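Long-range contact in exported protein (Bacteroides fragilis, PDB 4JX0), which is of unknown function but binds magnesium and joins a BT_3987-like N-terminal domain to an F5/F8 type C (discoidin-like) domain: residues Y227-F241 / Y285-F299. Residues are numbered along the deposited sequence; the frame is centred on the assembly and turned at random.
Sequences YLTIILPEKQSLKGF and YISFKKPVECTKVRF
Strand 227-232 runs antiparallel to 296-299 (axes at 167°) and strand 235-241 runs antiparallel to 285-288 and 291-294; both segments turn corners, at 233-234 and at 295, and so pass together from one sheet to the other. Antiparallel hydrogen-bonded pairs fix the register on each side: Phe299 N lies 2.9 Å from Leu228 O, and Phe241 N 2.7 Å from Ile286 O. Inside the bend, Phe241 reaches across from its own sheet: CZ lies 3.7 Å from Val297 CG2, which sits at the ring edge, while Phe299 directs its edge at the Phe241 face in a T-shaped pair, planes at 86°. Ile230 CD1 lies 3.6 Å from Phe299 CE2, at the edge of that ring, and Leu238 CD1 lies 3.9 Å from Cys294 SG. On the other face of the first sheet, that of Thr229 and Arg298, Arg298 bends at chi3 (-70°), bringing NE to 3.1 Å from Thr229 OG1 in a hydrogen bond and placing CZ 4.7 Å from the Tyr227 ring centroid, a cation-pi contact over its face. Trp269 supplies a second cation-pi partner. Two facing antiparallel sheets, linked by the bent strands, with Phe241, Val297 and Phe299 among the side chains packed between them, fit the beta-sandwich of F5/F8 type C domains.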
loop_
_atom_site.group_PDB
_atom_site.type_symbol
_atom_site.label_atom_id
_atom_site.label_comp_id
_atom_site.label_asym_id
_atom_site.label_seq_id
_atom_site.Cartn_x
_atom_site.Cartn_y
_atom_site.Cartn_z
ATOM N N TYR A 227 -0.581 16.268 9.283
ATOM C CA TYR A 227 0.861 16.295 9.061
ATOM C C TYR A 227 1.530 17.342 9.950
ATOM O O TYR A 227 0.862 18.217 10.512
ATOM C CB TYR A 227 1.178 16.588 7.577
ATOM C CG TYR A 227 0.672 17.936 7.095
ATOM C CD1 TYR A 227 1.432 19.090 7.258
ATOM C CD2 TYR A 227 -0.578 18.060 6.500
ATOM C CE1 TYR A 227 0.964 20.333 6.832
ATOM C CE2 TYR A 227 -1.049 19.294 6.057
ATOM C CZ TYR A 227 -0.280 20.433 6.235
ATOM O OH TYR A 227 -0.723 21.673 5.821
ATOM N N LEU A 228 2.865 17.262 10.028
ATOM C CA LEU A 228 3.705 18.209 10.752
ATOM C C LEU A 228 4.880 18.570 9.867
ATOM O O LEU A 228 5.674 17.679 9.557
ATOM C CB LEU A 228 4.182 17.592 12.071
ATOM C CG LEU A 228 5.230 18.374 12.874
ATOM C CD1 LEU A 228 4.717 19.756 13.271
ATOM C CD2 LEU A 228 5.652 17.591 14.088
ATOM N N THR A 229 4.993 19.849 9.450
ATOM C CA THR A 229 6.086 20.303 8.592
ATOM C C THR A 229 7.133 21.036 9.406
ATOM O O THR A 229 6.793 21.898 10.205
ATOM C CB THR A 229 5.583 21.200 7.455
ATOM O OG1 THR A 229 4.424 20.625 6.875
ATOM C CG2 THR A 229 6.620 21.394 6.362
ATOM N N ILE A 230 8.406 20.694 9.187
ATOM C CA ILE A 230 9.575 21.318 9.809
ATOM C C ILE A 230 10.140 22.223 8.744
ATOM O O ILE A 230 10.467 21.723 7.671
ATOM C CB ILE A 230 10.615 20.245 10.280
ATOM C CG1 ILE A 230 10.212 19.620 11.629
ATOM C CG2 ILE A 230 12.029 20.837 10.378
ATOM C CD1 ILE A 230 8.909 18.936 11.638
ATOM N N ILE A 231 10.260 23.530 9.011
ATOM C CA ILE A 231 10.783 24.476 8.029
ATOM C C ILE A 231 12.101 25.032 8.544
ATOM O O ILE A 231 12.119 25.685 9.585
ATOM C CB ILE A 231 9.747 25.594 7.744
ATOM C CG1 ILE A 231 8.394 24.999 7.281
ATOM C CG2 ILE A 231 10.279 26.569 6.689
ATOM C CD1 ILE A 231 7.243 25.802 7.625
ATOM N N LEU A 232 13.198 24.782 7.807
ATOM C CA LEU A 232 14.530 25.271 8.166
ATOM C C LEU A 232 14.736 26.685 7.612
ATOM O O LEU A 232 14.114 27.023 6.600
ATOM C CB LEU A 232 15.621 24.344 7.610
ATOM C CG LEU A 232 15.471 22.856 7.902
ATOM C CD1 LEU A 232 16.594 22.074 7.268
ATOM C CD2 LEU A 232 15.430 22.587 9.399
ATOM N N PRO A 233 15.621 27.514 8.208
ATOM C CA PRO A 233 15.850 28.868 7.656
ATOM C C PRO A 233 16.476 28.861 6.254
ATOM O O PRO A 233 16.137 29.714 5.426
ATOM C CB PRO A 233 16.802 29.516 8.666
ATOM C CG PRO A 233 16.797 28.637 9.841
ATOM C CD PRO A 233 16.458 27.274 9.398
ATOM N N GLU A 234 17.411 27.916 6.004
ATOM C CA GLU A 234 18.066 27.748 4.704
ATOM C C GLU A 234 18.377 26.272 4.454
ATOM O O GLU A 234 18.237 25.442 5.354
ATOM C CB GLU A 234 19.355 28.602 4.602
ATOM C CG GLU A 234 20.481 28.261 5.574
ATOM C CD GLU A 234 20.308 28.774 6.990
ATOM O OE1 GLU A 234 20.227 30.012 7.165
ATOM O OE2 GLU A 234 20.293 27.946 7.930
ATOM N N LYS A 235 18.781 25.956 3.223
ATOM C CA LYS A 235 19.196 24.615 2.807
ATOM C C LYS A 235 20.317 24.121 3.719
ATOM O O LYS A 235 21.272 24.866 3.937
ATOM C CB LYS A 235 19.691 24.676 1.342
ATOM C CG LYS A 235 20.352 23.411 0.794
ATOM C CD LYS A 235 20.702 23.558 -0.690
ATOM C CE LYS A 235 21.904 24.443 -0.946
ATOM N NZ LYS A 235 22.360 24.355 -2.359
ATOM N N GLN A 236 20.210 22.897 4.254
ATOM C CA GLN A 236 21.271 22.343 5.097
ATOM C C GLN A 236 21.145 20.833 5.219
ATOM O O GLN A 236 20.045 20.293 5.185
ATOM C CB GLN A 236 21.315 22.999 6.490
ATOM C CG GLN A 236 20.005 22.991 7.253
ATOM C CD GLN A 236 20.052 23.986 8.384
ATOM O OE1 GLN A 236 20.309 23.639 9.537
ATOM N NE2 GLN A 236 19.841 25.253 8.072
ATOM N N SER A 237 22.295 20.159 5.340
ATOM C CA SER A 237 22.386 18.704 5.421
ATOM C C SER A 237 22.012 18.204 6.821
ATOM O O SER A 237 22.750 18.463 7.771
ATOM C CB SER A 237 23.795 18.255 5.052
ATOM O OG SER A 237 23.907 16.843 5.072
ATOM N N LEU A 238 20.875 17.477 6.940
ATOM C CA LEU A 238 20.388 16.940 8.214
ATOM C C LEU A 238 20.646 15.444 8.367
ATOM O O LEU A 238 20.456 14.678 7.423
ATOM C CB LEU A 238 18.882 17.180 8.367
ATOM C CG LEU A 238 18.402 18.622 8.420
ATOM C CD1 LEU A 238 16.936 18.659 8.688
ATOM C CD2 LEU A 238 19.124 19.419 9.496
ATOM N N LYS A 239 21.010 15.044 9.598
ATOM C CA LYS A 239 21.286 13.667 9.979
ATOM C C LYS A 239 20.011 12.945 10.442
ATOM O O LYS A 239 19.923 11.725 10.290
ATOM C CB LYS A 239 22.344 13.629 11.095
ATOM C CG LYS A 239 23.724 14.128 10.652
ATOM C CD LYS A 239 24.769 13.943 11.744
ATOM C CE LYS A 239 26.178 14.127 11.237
ATOM N NZ LYS A 239 27.128 14.482 12.329
ATOM N N GLY A 240 19.064 13.689 11.025
ATOM C CA GLY A 240 17.802 13.149 11.519
ATOM C C GLY A 240 17.087 14.052 12.505
ATOM O O GLY A 240 17.387 15.245 12.585
ATOM N N PHE A 241 16.128 13.482 13.275
ATOM C CA PHE A 241 15.338 14.218 14.267
ATOM C C PHE A 241 15.081 13.434 15.533
ATOM O O PHE A 241 15.069 12.209 15.507
ATOM C CB PHE A 241 13.965 14.590 13.683
ATOM C CG PHE A 241 14.025 15.458 12.452
ATOM C CD1 PHE A 241 14.138 14.895 11.188
ATOM C CD2 PHE A 241 14.025 16.838 12.559
ATOM C CE1 PHE A 241 14.223 15.698 10.057
ATOM C CE2 PHE A 241 14.130 17.638 11.424
ATOM C CZ PHE A 241 14.217 17.064 10.181
ATOM N N TYR A 285 13.776 8.656 17.789
ATOM C CA TYR A 285 14.915 9.143 17.006
ATOM C C TYR A 285 14.734 8.687 15.581
ATOM O O TYR A 285 14.819 7.483 15.318
ATOM C CB TYR A 285 16.254 8.635 17.566
ATOM C CG TYR A 285 16.685 9.317 18.844
ATOM C CD1 TYR A 285 17.247 10.589 18.821
ATOM C CD2 TYR A 285 16.579 8.674 20.070
ATOM C CE1 TYR A 285 17.685 11.210 19.992
ATOM C CE2 TYR A 285 17.020 9.278 21.246
ATOM C CZ TYR A 285 17.575 10.544 21.203
ATOM O OH TYR A 285 17.919 11.145 22.384
ATOM N N ILE A 286 14.429 9.624 14.667
ATOM C CA ILE A 286 14.238 9.330 13.242
ATOM C C ILE A 286 15.539 9.701 12.558
ATOM O O ILE A 286 15.910 10.870 12.627
ATOM C CB ILE A 286 13.021 10.114 12.686
ATOM C CG1 ILE A 286 11.775 9.865 13.573
ATOM C CG2 ILE A 286 12.764 9.737 11.219
ATOM C CD1 ILE A 286 10.600 10.624 13.234
ATOM N N SER A 287 16.265 8.733 11.958
ATOM C CA SER A 287 17.570 8.999 11.339
ATOM C C SER A 287 17.595 8.730 9.860
ATOM O O SER A 287 17.071 7.718 9.410
ATOM C CB SER A 287 18.651 8.136 11.983
ATOM O OG SER A 287 18.859 8.447 13.348
ATOM N N PHE A 288 18.284 9.601 9.109
ATOM C CA PHE A 288 18.510 9.407 7.688
ATOM C C PHE A 288 19.723 8.494 7.522
ATOM O O PHE A 288 20.777 8.783 8.103
ATOM C CB PHE A 288 18.750 10.748 6.969
ATOM C CG PHE A 288 17.530 11.629 6.842
ATOM C CD1 PHE A 288 16.479 11.271 6.014
ATOM C CD2 PHE A 288 17.484 12.869 7.455
ATOM C CE1 PHE A 288 15.367 12.099 5.864
ATOM C CE2 PHE A 288 16.370 13.699 7.304
ATOM C CZ PHE A 288 15.320 13.310 6.508
ATOM N N LYS A 289 19.592 7.396 6.748
ATOM C CA LYS A 289 20.707 6.469 6.489
ATOM C C LYS A 289 21.861 7.215 5.826
ATOM O O LYS A 289 23.021 7.029 6.195
ATOM C CB LYS A 289 20.255 5.289 5.626
ATOM C CG LYS A 289 19.394 4.301 6.394
ATOM C CD LYS A 289 18.756 3.264 5.499
ATOM C CE LYS A 289 18.258 2.096 6.309
ATOM N NZ LYS A 289 17.394 1.194 5.528
ATOM N N LYS A 290 21.517 8.094 4.879
ATOM C CA LYS A 290 22.427 8.995 4.190
ATOM C C LYS A 290 21.954 10.413 4.486
ATOM O O LYS A 290 20.827 10.720 4.102
ATOM C CB LYS A 290 22.402 8.699 2.676
ATOM C CG LYS A 290 23.340 9.577 1.864
ATOM C CD LYS A 290 23.492 9.095 0.432
ATOM C CE LYS A 290 24.540 9.897 -0.303
ATOM N NZ LYS A 290 24.798 9.366 -1.670
ATOM N N PRO A 291 22.743 11.303 5.148
ATOM C CA PRO A 291 22.258 12.687 5.389
ATOM C C PRO A 291 21.778 13.372 4.102
ATOM O O PRO A 291 22.336 13.123 3.025
ATOM C CB PRO A 291 23.474 13.396 5.982
ATOM C CG PRO A 291 24.306 12.313 6.560
ATOM C CD PRO A 291 24.101 11.109 5.693
ATOM N N VAL A 292 20.729 14.207 4.210
ATOM C CA VAL A 292 20.092 14.829 3.045
ATOM C C VAL A 292 20.020 16.354 3.165
ATOM O O VAL A 292 19.596 16.877 4.195
ATOM C CB VAL A 292 18.672 14.221 2.802
ATOM C CG1 VAL A 292 17.828 14.173 4.071
ATOM C CG2 VAL A 292 17.927 14.956 1.691
ATOM N N GLU A 293 20.380 17.059 2.069
ATOM C CA GLU A 293 20.252 18.520 1.991
ATOM C C GLU A 293 18.792 18.830 1.718
ATOM O O GLU A 293 18.240 18.330 0.735
ATOM C CB GLU A 293 21.150 19.147 0.901
ATOM C CG GLU A 293 22.463 19.709 1.418
ATOM C CD GLU A 293 23.019 20.860 0.602
ATOM O OE1 GLU A 293 22.870 20.840 -0.642
ATOM O OE2 GLU A 293 23.607 21.783 1.212
ATOM N N CYS A 294 18.160 19.621 2.591
ATOM C CA CYS A 294 16.746 19.937 2.442
ATOM C C CYS A 294 16.404 21.289 3.051
ATOM O O CYS A 294 17.147 21.830 3.871
ATOM C CB CYS A 294 15.902 18.829 3.063
ATOM S SG CYS A 294 16.233 18.518 4.821
ATOM N N THR A 295 15.254 21.816 2.617
ATOM C CA THR A 295 14.686 23.081 3.076
ATOM C C THR A 295 13.585 22.810 4.101
ATOM O O THR A 295 13.459 23.562 5.070
ATOM C CB THR A 295 14.164 23.870 1.876
ATOM O OG1 THR A 295 13.312 23.030 1.089
ATOM C CG2 THR A 295 15.287 24.392 1.012
ATOM N N LYS A 296 12.781 21.751 3.874
ATOM C CA LYS A 296 11.700 21.335 4.762
ATOM C C LYS A 296 11.610 19.808 4.860
ATOM O O LYS A 296 12.018 19.098 3.942
ATOM C CB LYS A 296 10.337 21.857 4.263
ATOM C CG LYS A 296 10.236 23.338 3.990
ATOM C CD LYS A 296 8.838 23.683 3.491
ATOM C CE LYS A 296 8.719 25.111 3.020
ATOM N NZ LYS A 296 7.529 25.300 2.152
ATOM N N VAL A 297 11.011 19.319 5.953
ATOM C CA VAL A 297 10.740 17.892 6.194
ATOM C C VAL A 297 9.307 17.814 6.727
ATOM O O VAL A 297 8.949 18.614 7.587
ATOM C CB VAL A 297 11.765 17.235 7.155
ATOM C CG1 VAL A 297 11.413 15.774 7.424
ATOM C CG2 VAL A 297 13.176 17.349 6.595
ATOM N N ARG A 298 8.485 16.892 6.203
ATOM C CA ARG A 298 7.079 16.755 6.590
ATOM C C ARG A 298 6.776 15.325 7.006
ATOM O O ARG A 298 6.976 14.389 6.229
ATOM C CB ARG A 298 6.153 17.186 5.427
ATOM C CG ARG A 298 4.649 17.102 5.706
ATOM C CD ARG A 298 3.839 17.565 4.512
ATOM N NE ARG A 298 3.956 19.011 4.317
ATOM C CZ ARG A 298 3.404 19.698 3.318
ATOM N NH1 ARG A 298 2.680 19.075 2.390
ATOM N NH2 ARG A 298 3.574 21.015 3.236
ATOM N N PHE A 299 6.241 15.163 8.216
ATOM C CA PHE A 299 5.874 13.862 8.757
ATOM C C PHE A 299 4.405 13.629 8.474
ATOM O O PHE A 299 3.590 14.487 8.813
ATOM C CB PHE A 299 6.158 13.814 10.259
ATOM C CG PHE A 299 7.621 14.006 10.568
ATOM C CD1 PHE A 299 8.530 12.981 10.358
ATOM C CD2 PHE A 299 8.088 15.205 11.084
ATOM C CE1 PHE A 299 9.879 13.154 10.650
ATOM C CE2 PHE A 299 9.442 15.380 11.359
ATOM C CZ PHE A 299 10.328 14.357 11.134
#